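Local coordinates for protein glucuronoarabinoxylan endo-1,4-beta-xylanase (Clostridium papyrosolvens, PDB 4FMV) that probably cleaves internal beta-1,4-xylosidic linkages of xylan, through a family 30 glycoside hydrolase module built on a (beta/alpha)8 barrel, at residues Y281-F293 against V349-A361. Residues are numbered along the deposited sequence; the frame is centred on the assembly and turned at random.
Sequences YKRAYVLGQFAKF and VSYVTDSSRNMAA
At the N-terminal end of helix 282-291, Lys282 reaches Asp354 and Asn358 in the turn that joins strand 347-353 to strand 360-366. Its CG is anti to the backbone N (chi1 -174°) and the chain bends only near its end, which curls NZ in among acceptors. NZ donates to Asp354 O at 2.8 Å, nearly in line with that carbonyl, and to Asn358 OD1, also at 2.8 Å, from well above the amide plane; a weak bond goes to Arg357 O, and a water accepts a further bond from NZ. One turn along the helix, the Tyr285 ring lies almost flat against the Asn358 amide, planes 12° apart, with Asn358 CB 3.4 Å from the ring centroid in a CH-pi contact, while Met359 CG sits at the ring edge. The Gln289 amide then grips the strand twice. Its OE1 takes the Thr353 hydroxyl at 2.6 Å, in plane and on a lone pair, and its NE2 gives to Tyr351 O at 3.0 Å from above that carbonyl plane. Thr353 OG1 in turn accepts Met359 N at 2.8 Å, so the hydroxyl links helix, strand and turn; Met359 and Ala360 both face Val352 in a G1 beta bulge. The Met359 chain, bent at chi2 and chi3, lays SD against the backbone of Gly288, in an oblique Met-aromatic contact with the Phe293 ring. Near the C-terminal end of this helix, the Phe293 and Tyr351 rings form an offset stack, centroids 4.4 Å apart, with Phe293 CZ over the rim of the tyrosine face. The contact thus fastens a helix of the catalytic barrel, packed on helix 240-255, to the beta-rich side domain of family 30 enzymes. The directional bonds of Lys282 and Gln289 would fix how the helix lies on strand and turn, the stacked groups adding apolar packing.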
loop_
_atom_site.group_PDB
_atom_site.type_symbol
_atom_site.label_atom_id
_atom_site.label_comp_id
_atom_site.label_asym_id
_atom_site.label_seq_id
_atom_site.Cartn_x
_atom_site.Cartn_y
_atom_site.Cartn_z
ATOM N N TYR A 281 -7.860 -12.682 9.747
ATOM C CA TYR A 281 -7.655 -11.922 10.973
ATOM C C TYR A 281 -8.401 -10.603 10.981
ATOM O O TYR A 281 -8.714 -10.042 9.934
ATOM C CB TYR A 281 -6.173 -11.636 11.187
ATOM C CG TYR A 281 -5.327 -12.863 11.428
ATOM C CD1 TYR A 281 -5.833 -13.978 12.104
ATOM C CD2 TYR A 281 -4.028 -12.909 10.977
ATOM C CE1 TYR A 281 -5.027 -15.099 12.337
ATOM C CE2 TYR A 281 -3.231 -14.009 11.193
ATOM C CZ TYR A 281 -3.725 -15.102 11.870
ATOM O OH TYR A 281 -2.887 -16.185 12.071
ATOM N N LYS A 282 -8.681 -10.108 12.178
ATOM C CA LYS A 282 -9.362 -8.821 12.312
ATOM C C LYS A 282 -8.659 -7.709 11.536
ATOM O O LYS A 282 -9.320 -6.883 10.908
ATOM C CB LYS A 282 -9.529 -8.446 13.785
ATOM C CG LYS A 282 -10.359 -7.179 14.017
ATOM C CD LYS A 282 -10.714 -7.062 15.511
ATOM C CE LYS A 282 -11.570 -8.261 15.946
ATOM N NZ LYS A 282 -12.935 -8.138 15.352
ATOM N N ARG A 283 -7.324 -7.691 11.575
ATOM C CA ARG A 283 -6.545 -6.697 10.840
ATOM C C ARG A 283 -6.888 -6.660 9.353
ATOM O O ARG A 283 -6.851 -5.589 8.738
ATOM C CB ARG A 283 -5.035 -6.922 11.025
ATOM C CG ARG A 283 -4.472 -6.460 12.375
ATOM C CD ARG A 283 -3.190 -7.232 12.681
ATOM N NE ARG A 283 -3.529 -8.611 13.011
ATOM C CZ ARG A 283 -2.683 -9.630 12.987
ATOM N NH1 ARG A 283 -1.429 -9.443 12.634
ATOM N NH2 ARG A 283 -3.108 -10.849 13.304
ATOM N N ALA A 284 -7.236 -7.812 8.775
ATOM C CA ALA A 284 -7.632 -7.853 7.360
ATOM C C ALA A 284 -8.887 -7.023 7.123
ATOM O O ALA A 284 -9.007 -6.343 6.108
ATOM C CB ALA A 284 -7.862 -9.310 6.895
ATOM N N TYR A 285 -9.823 -7.096 8.063
ATOM C CA TYR A 285 -11.075 -6.345 7.987
ATOM C C TYR A 285 -10.851 -4.841 8.216
ATOM O O TYR A 285 -11.500 -4.013 7.572
ATOM C CB TYR A 285 -12.083 -6.895 8.983
ATOM C CG TYR A 285 -12.483 -8.336 8.708
ATOM C CD1 TYR A 285 -13.509 -8.632 7.819
ATOM C CD2 TYR A 285 -11.828 -9.392 9.325
ATOM C CE1 TYR A 285 -13.888 -9.947 7.564
ATOM C CE2 TYR A 285 -12.202 -10.729 9.075
ATOM C CZ TYR A 285 -13.226 -10.991 8.189
ATOM O OH TYR A 285 -13.617 -12.285 7.930
ATOM N N VAL A 286 -9.920 -4.488 9.103
ATOM C CA VAL A 286 -9.533 -3.081 9.243
ATOM C C VAL A 286 -9.138 -2.522 7.868
ATOM O O VAL A 286 -9.626 -1.472 7.450
ATOM C CB VAL A 286 -8.349 -2.886 10.204
ATOM C CG1 VAL A 286 -7.824 -1.404 10.116
ATOM C CG2 VAL A 286 -8.740 -3.263 11.637
ATOM N N LEU A 287 -8.254 -3.222 7.160
ATOM C CA LEU A 287 -7.847 -2.759 5.835
ATOM C C LEU A 287 -9.021 -2.786 4.862
ATOM O O LEU A 287 -9.140 -1.911 3.992
ATOM C CB LEU A 287 -6.655 -3.559 5.300
ATOM C CG LEU A 287 -6.057 -3.130 3.959
ATOM C CD1 LEU A 287 -5.483 -1.719 4.068
ATOM C CD2 LEU A 287 -4.958 -4.104 3.527
ATOM N N GLY A 288 -9.897 -3.779 5.010
ATOM C CA GLY A 288 -11.079 -3.885 4.165
ATOM C C GLY A 288 -12.078 -2.735 4.280
ATOM O O GLY A 288 -12.816 -2.451 3.327
ATOM N N GLN A 289 -12.137 -2.096 5.451
ATOM C CA GLN A 289 -12.980 -0.916 5.653
ATOM C C GLN A 289 -12.629 0.163 4.642
ATOM O O GLN A 289 -13.466 1.024 4.304
ATOM C CB GLN A 289 -12.768 -0.350 7.061
ATOM C CG GLN A 289 -13.181 -1.277 8.201
ATOM C CD GLN A 289 -14.674 -1.355 8.421
ATOM O OE1 GLN A 289 -15.162 -2.275 9.074
ATOM N NE2 GLN A 289 -15.414 -0.383 7.891
ATOM N N PHE A 290 -11.373 0.127 4.190
ATOM C CA PHE A 290 -10.880 0.982 3.105
ATOM C C PHE A 290 -11.047 0.304 1.754
ATOM O O PHE A 290 -11.719 0.855 0.865
ATOM C CB PHE A 290 -9.419 1.390 3.324
ATOM C CG PHE A 290 -9.214 2.305 4.520
ATOM C CD1 PHE A 290 -8.969 1.782 5.781
ATOM C CD2 PHE A 290 -9.279 3.687 4.373
ATOM C CE1 PHE A 290 -8.798 2.625 6.882
ATOM C CE2 PHE A 290 -9.095 4.539 5.462
ATOM C CZ PHE A 290 -8.854 4.006 6.721
ATOM N N ALA A 291 -10.385 -0.849 1.586
ATOM C CA ALA A 291 -10.233 -1.525 0.284
ATOM C C ALA A 291 -11.525 -1.846 -0.403
ATOM O O ALA A 291 -11.647 -1.672 -1.608
ATOM C CB ALA A 291 -9.463 -2.819 0.455
ATOM N N LYS A 292 -12.477 -2.373 0.359
ATOM C CA LYS A 292 -13.715 -2.861 -0.232
ATOM C C LYS A 292 -14.483 -1.711 -0.845
ATOM O O LYS A 292 -15.008 -1.839 -1.950
ATOM C CB LYS A 292 -14.590 -3.548 0.824
ATOM C CG LYS A 292 -15.870 -4.218 0.264
ATOM C CD LYS A 292 -15.580 -5.278 -0.783
ATOM C CE LYS A 292 -16.861 -6.025 -1.232
ATOM N NZ LYS A 292 -16.486 -7.185 -2.123
ATOM N N PHE A 293 -14.614 -0.619 -0.085
ATOM C CA PHE A 293 -15.446 0.494 -0.525
ATOM C C PHE A 293 -14.786 1.649 -1.278
ATOM O O PHE A 293 -15.476 2.356 -2.019
ATOM C CB PHE A 293 -16.281 1.001 0.666
ATOM C CG PHE A 293 -16.848 -0.119 1.487
ATOM C CD1 PHE A 293 -17.854 -0.925 0.968
ATOM C CD2 PHE A 293 -16.335 -0.412 2.739
ATOM C CE1 PHE A 293 -18.352 -1.982 1.688
ATOM C CE2 PHE A 293 -16.835 -1.475 3.469
ATOM C CZ PHE A 293 -17.851 -2.258 2.937
ATOM N N VAL A 349 -25.271 3.146 4.141
ATOM C CA VAL A 349 -25.202 1.926 4.914
ATOM C C VAL A 349 -23.832 1.951 5.564
ATOM O O VAL A 349 -22.956 2.688 5.132
ATOM C CB VAL A 349 -25.405 0.666 4.039
ATOM C CG1 VAL A 349 -26.708 0.774 3.255
ATOM C CG2 VAL A 349 -24.212 0.440 3.083
ATOM N N SER A 350 -23.659 1.201 6.642
ATOM C CA SER A 350 -22.420 1.246 7.386
ATOM C C SER A 350 -21.870 -0.150 7.599
ATOM O O SER A 350 -22.597 -1.140 7.529
ATOM C CB SER A 350 -22.642 1.908 8.734
ATOM O OG SER A 350 -23.444 1.093 9.556
ATOM N N TYR A 351 -20.578 -0.216 7.849
ATOM C CA TYR A 351 -19.902 -1.476 8.094
ATOM C C TYR A 351 -18.912 -1.165 9.184
ATOM O O TYR A 351 -18.202 -0.148 9.086
ATOM C CB TYR A 351 -19.159 -1.937 6.838
ATOM C CG TYR A 351 -20.064 -2.171 5.651
ATOM C CD1 TYR A 351 -20.677 -3.403 5.456
ATOM C CD2 TYR A 351 -20.319 -1.158 4.737
ATOM C CE1 TYR A 351 -21.512 -3.625 4.383
ATOM C CE2 TYR A 351 -21.158 -1.374 3.650
ATOM C CZ TYR A 351 -21.754 -2.610 3.487
ATOM O OH TYR A 351 -22.574 -2.846 2.409
ATOM N N VAL A 352 -18.837 -2.020 10.208
ATOM C CA VAL A 352 -18.030 -1.676 11.376
ATOM C C VAL A 352 -17.076 -2.778 11.772
ATOM O O VAL A 352 -17.428 -3.951 11.729
ATOM C CB VAL A 352 -18.917 -1.276 12.594
ATOM C CG1 VAL A 352 -19.769 -2.436 13.036
ATOM C CG2 VAL A 352 -18.053 -0.775 13.772
ATOM N N THR A 353 -15.861 -2.393 12.148
ATOM C CA THR A 353 -14.903 -3.323 12.736
ATOM C C THR A 353 -14.507 -2.824 14.132
ATOM O O THR A 353 -14.105 -1.671 14.308
ATOM C CB THR A 353 -13.657 -3.490 11.862
ATOM O OG1 THR A 353 -14.011 -4.103 10.607
ATOM C CG2 THR A 353 -12.619 -4.366 12.565
ATOM N N ASP A 354 -14.650 -3.694 15.118
ATOM C CA ASP A 354 -14.269 -3.399 16.499
ATOM C C ASP A 354 -13.935 -4.730 17.199
ATOM O O ASP A 354 -13.704 -5.740 16.516
ATOM C CB ASP A 354 -15.327 -2.553 17.241
ATOM C CG ASP A 354 -16.549 -3.347 17.648
ATOM O OD1 ASP A 354 -16.693 -4.495 17.187
ATOM O OD2 ASP A 354 -17.373 -2.812 18.427
ATOM N N SER A 355 -13.825 -4.721 18.528
ATOM C CA SER A 355 -13.464 -5.929 19.258
ATOM C C SER A 355 -14.342 -7.145 18.922
ATOM O O SER A 355 -13.845 -8.261 18.921
ATOM C CB SER A 355 -13.439 -5.690 20.775
ATOM O OG SER A 355 -14.747 -5.507 21.291
ATOM N N SER A 356 -15.649 -6.956 18.745
ATOM C CA SER A 356 -16.527 -8.074 18.380
ATOM C C SER A 356 -16.942 -8.178 16.913
ATOM O O SER A 356 -17.596 -9.153 16.520
ATOM C CB SER A 356 -17.785 -8.074 19.253
ATOM O OG SER A 356 -18.613 -6.977 18.910
ATOM N N ARG A 357 -16.570 -7.207 16.090
ATOM C CA ARG A 357 -17.126 -7.190 14.745
ATOM C C ARG A 357 -16.076 -7.081 13.655
ATOM O O ARG A 357 -15.094 -6.368 13.816
ATOM C CB ARG A 357 -18.162 -6.085 14.612
ATOM C CG ARG A 357 -19.455 -6.460 15.278
ATOM C CD ARG A 357 -20.363 -5.268 15.421
ATOM N NE ARG A 357 -19.829 -4.267 16.336
ATOM C CZ ARG A 357 -20.517 -3.200 16.724
ATOM N NH1 ARG A 357 -21.749 -3.025 16.265
ATOM N NH2 ARG A 357 -19.978 -2.305 17.543
ATOM N N ASN A 358 -16.271 -7.829 12.569
ATOM C CA ASN A 358 -15.397 -7.726 11.414
ATOM C C ASN A 358 -16.156 -7.200 10.206
ATOM O O ASN A 358 -16.894 -7.941 9.569
ATOM C CB ASN A 358 -14.827 -9.111 11.124
ATOM C CG ASN A 358 -13.815 -9.533 12.173
ATOM O OD1 ASN A 358 -12.997 -8.712 12.623
ATOM N ND2 ASN A 358 -13.856 -10.812 12.570
ATOM N N MET A 359 -15.946 -5.935 9.854
ATOM C CA MET A 359 -16.698 -5.359 8.740
ATOM C C MET A 359 -18.175 -5.768 8.778
ATOM O O MET A 359 -18.755 -6.039 7.732
ATOM C CB MET A 359 -16.112 -5.776 7.392
ATOM C CG MET A 359 -14.827 -5.076 7.019
ATOM S SD MET A 359 -14.709 -4.890 5.226
ATOM C CE MET A 359 -16.316 -4.219 4.880
ATOM N N ALA A 360 -18.785 -5.816 9.958
ATOM C CA ALA A 360 -20.188 -6.213 10.081
ATOM C C ALA A 360 -21.143 -5.131 9.570
ATOM O O ALA A 360 -20.911 -3.941 9.780
ATOM C CB ALA A 360 -20.519 -6.547 11.526
ATOM N N ALA A 361 -22.221 -5.553 8.909
ATOM C CA ALA A 361 -23.209 -4.613 8.392
ATOM C C ALA A 361 -23.706 -3.768 9.538
ATOM O O ALA A 361 -23.929 -4.269 10.632
ATOM C CB ALA A 361 -24.372 -5.348 7.740
HETATM O O HOH W 1 -14.161 -10.376 16.382
#